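Local coordinates for transcriptional regulator, BadM/Rrf2 family (Thermincola potens, PDB 4CIC), which probably binds DNA as an Rrf2-family, IscR-type transcription factor in the regulation of iron-sulfur cluster biogenesis, at residues A[58-63]-A[70-75]. The protein carries 3 engineered substitutions. Sequence-based numbering, arbitrary orientation.
Sequences LVKSVR and ILAREP
Leu58 lays its CD2 methyl over one face of the Arg73 guanidinium, 3.5 Å from NH1, while NH2 of that group hydrogen-bonds to Asp77 O. Leu58 O accepts a hydrogen bond from Ala72 N at 2.9 Å, with the donor well above the carbonyl plane (54° out of it). Val59 faces Leu71 as an antiparallel non-hydrogen-bonded pair, the two side chains diverging, and its CA makes a CH...O contact with Ile70 O. Lys60 and Ile70 form the hydrogen-bonded pair: Lys60 N reaches Ile70 O at 2.9 Å and Ile70 N returns to Lys60 O at 3.0 Å, both nearly straight. Both side chains start between the backbone N and the carbonyl carbon (chi1 53° for Lys60, 56° for Ile70), which turns them the same way, and Lys60 CG comes within 3.4 Å of Ile70 CG1, closer than usual van der Waals contact. Val62 CG1 meets Ile70 CD1 at 4.2 Å, the side chains crossing at about a right angle. An alanine in place of Ile70, lacking CG1 and CD1, would probably leave a gap beside Lys60 CG and CD and take from Val62 CG1 its apolar contact across the strands. This two-stranded hairpin is the wing of a winged helix-turn-helix domain; Val59 and Leu71 pack on Met18 and Leu21 of helix 9-23, Leu58 and Val59 on Leu53 of helix 43-55, and Leu71 also on Leu133 of helix 133-143.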
loop_
_atom_site.group_PDB
_atom_site.type_symbol
_atom_site.label_atom_id
_atom_site.label_comp_id
_atom_site.label_asym_id
_atom_site.label_seq_id
_atom_site.Cartn_x
_atom_site.Cartn_y
_atom_site.Cartn_z
ATOM N N LEU A 58 -15.268 -4.147 18.421
ATOM C CA LEU A 58 -15.366 -2.855 17.743
ATOM C C LEU A 58 -16.819 -2.412 17.564
ATOM O O LEU A 58 -17.096 -1.226 17.447
ATOM C CB LEU A 58 -14.671 -2.882 16.382
ATOM C CG LEU A 58 -13.146 -2.767 16.482
ATOM C CD1 LEU A 58 -12.483 -2.917 15.117
ATOM C CD2 LEU A 58 -12.793 -1.419 17.122
ATOM N N VAL A 59 -17.725 -3.382 17.496
ATOM C CA VAL A 59 -19.143 -3.065 17.390
ATOM C C VAL A 59 -19.925 -3.974 18.309
ATOM O O VAL A 59 -19.461 -5.048 18.697
ATOM C CB VAL A 59 -19.690 -3.232 15.959
ATOM C CG1 VAL A 59 -18.878 -2.408 14.961
ATOM C CG2 VAL A 59 -19.706 -4.686 15.571
ATOM N N LYS A 60 -21.102 -3.510 18.711
ATOM C CA LYS A 60 -21.947 -4.321 19.569
ATOM C C LYS A 60 -23.377 -4.290 19.056
ATOM O O LYS A 60 -23.789 -3.354 18.367
ATOM C CB LYS A 60 -21.874 -3.849 21.023
ATOM C CG LYS A 60 -22.159 -2.378 21.206
ATOM C CD LYS A 60 -22.101 -1.963 22.673
ATOM C CE LYS A 60 -23.242 -2.562 23.469
ATOM N NZ LYS A 60 -23.158 -2.158 24.901
ATOM N N SER A 61 -24.112 -5.344 19.382
ATOM C CA SER A 61 -25.504 -5.479 19.015
ATOM C C SER A 61 -26.362 -5.091 20.210
ATOM O O SER A 61 -26.004 -5.363 21.359
ATOM C CB SER A 61 -25.792 -6.925 18.614
ATOM O OG SER A 61 -27.184 -7.153 18.501
ATOM N N VAL A 62 -27.487 -4.437 19.945
ATOM C CA VAL A 62 -28.422 -4.097 21.008
ATOM C C VAL A 62 -29.820 -4.639 20.672
ATOM O O VAL A 62 -30.188 -4.742 19.501
ATOM C CB VAL A 62 -28.468 -2.583 21.240
ATOM C CG1 VAL A 62 -27.084 -2.049 21.567
ATOM C CG2 VAL A 62 -28.990 -1.905 20.020
ATOM N N ARG A 63 -30.591 -4.986 21.697
ATOM C CA ARG A 63 -31.863 -5.689 21.504
ATOM C C ARG A 63 -33.117 -4.803 21.496
ATOM O O ARG A 63 -34.221 -5.304 21.707
ATOM C CB ARG A 63 -32.047 -6.747 22.594
ATOM C CG ARG A 63 -30.811 -7.551 22.940
ATOM C CD ARG A 63 -31.100 -8.440 24.141
ATOM N NE ARG A 63 -29.915 -9.139 24.629
ATOM C CZ ARG A 63 -29.892 -9.882 25.733
ATOM N NH1 ARG A 63 -30.990 -10.018 26.465
ATOM N NH2 ARG A 63 -28.771 -10.484 26.107
ATOM N N ILE A 70 -24.224 -0.658 17.108
ATOM C CA ILE A 70 -23.549 0.602 17.440
ATOM C C ILE A 70 -22.061 0.340 17.613
ATOM O O ILE A 70 -21.658 -0.799 17.832
ATOM C CB ILE A 70 -24.063 1.250 18.760
ATOM C CG1 ILE A 70 -23.941 0.277 19.930
ATOM C CG2 ILE A 70 -25.465 1.664 18.607
ATOM C CD1 ILE A 70 -24.186 0.914 21.284
ATOM N N LEU A 71 -21.241 1.377 17.483
ATOM C CA LEU A 71 -19.828 1.225 17.832
ATOM C C LEU A 71 -19.723 0.814 19.292
ATOM O O LEU A 71 -20.506 1.268 20.146
ATOM C CB LEU A 71 -19.066 2.535 17.643
ATOM C CG LEU A 71 -18.933 3.138 16.253
ATOM C CD1 LEU A 71 -18.207 4.467 16.354
ATOM C CD2 LEU A 71 -18.169 2.200 15.339
ATOM N N ALA A 72 -18.738 -0.034 19.580
ATOM C CA ALA A 72 -18.486 -0.499 20.943
ATOM C C ALA A 72 -17.421 0.328 21.678
ATOM O O ALA A 72 -17.202 0.135 22.882
ATOM C CB ALA A 72 -18.089 -1.967 20.922
ATOM N N ARG A 73 -16.763 1.226 20.942
ATOM C CA ARG A 73 -15.843 2.228 21.493
ATOM C C ARG A 73 -16.187 3.561 20.837
ATOM O O ARG A 73 -16.775 3.578 19.756
ATOM C CB ARG A 73 -14.384 1.892 21.152
ATOM C CG ARG A 73 -13.929 0.530 21.602
ATOM C CD ARG A 73 -12.466 0.561 22.009
ATOM N NE ARG A 73 -11.549 0.887 20.910
ATOM C CZ ARG A 73 -10.972 -0.016 20.123
ATOM N NH1 ARG A 73 -11.239 -1.304 20.296
ATOM N NH2 ARG A 73 -10.132 0.366 19.162
ATOM N N GLU A 74 -15.800 4.665 21.467
ATOM C CA GLU A 74 -16.079 5.995 20.913
ATOM C C GLU A 74 -15.220 6.162 19.671
ATOM O O GLU A 74 -14.149 5.588 19.608
ATOM C CB GLU A 74 -15.721 7.085 21.921
ATOM C CG GLU A 74 -16.683 7.160 23.139
ATOM C CD GLU A 74 -16.169 8.061 24.256
ATOM O OE1 GLU A 74 -15.729 9.193 23.971
ATOM O OE2 GLU A 74 -16.205 7.630 25.425
ATOM N N PRO A 75 -15.694 6.934 18.683
ATOM C CA PRO A 75 -14.906 7.078 17.455
ATOM C C PRO A 75 -13.487 7.591 17.699
ATOM O O PRO A 75 -12.564 7.184 16.950
ATOM C CB PRO A 75 -15.721 8.079 16.619
ATOM C CG PRO A 75 -17.192 7.841 17.103
ATOM C CD PRO A 75 -17.042 7.526 18.567
#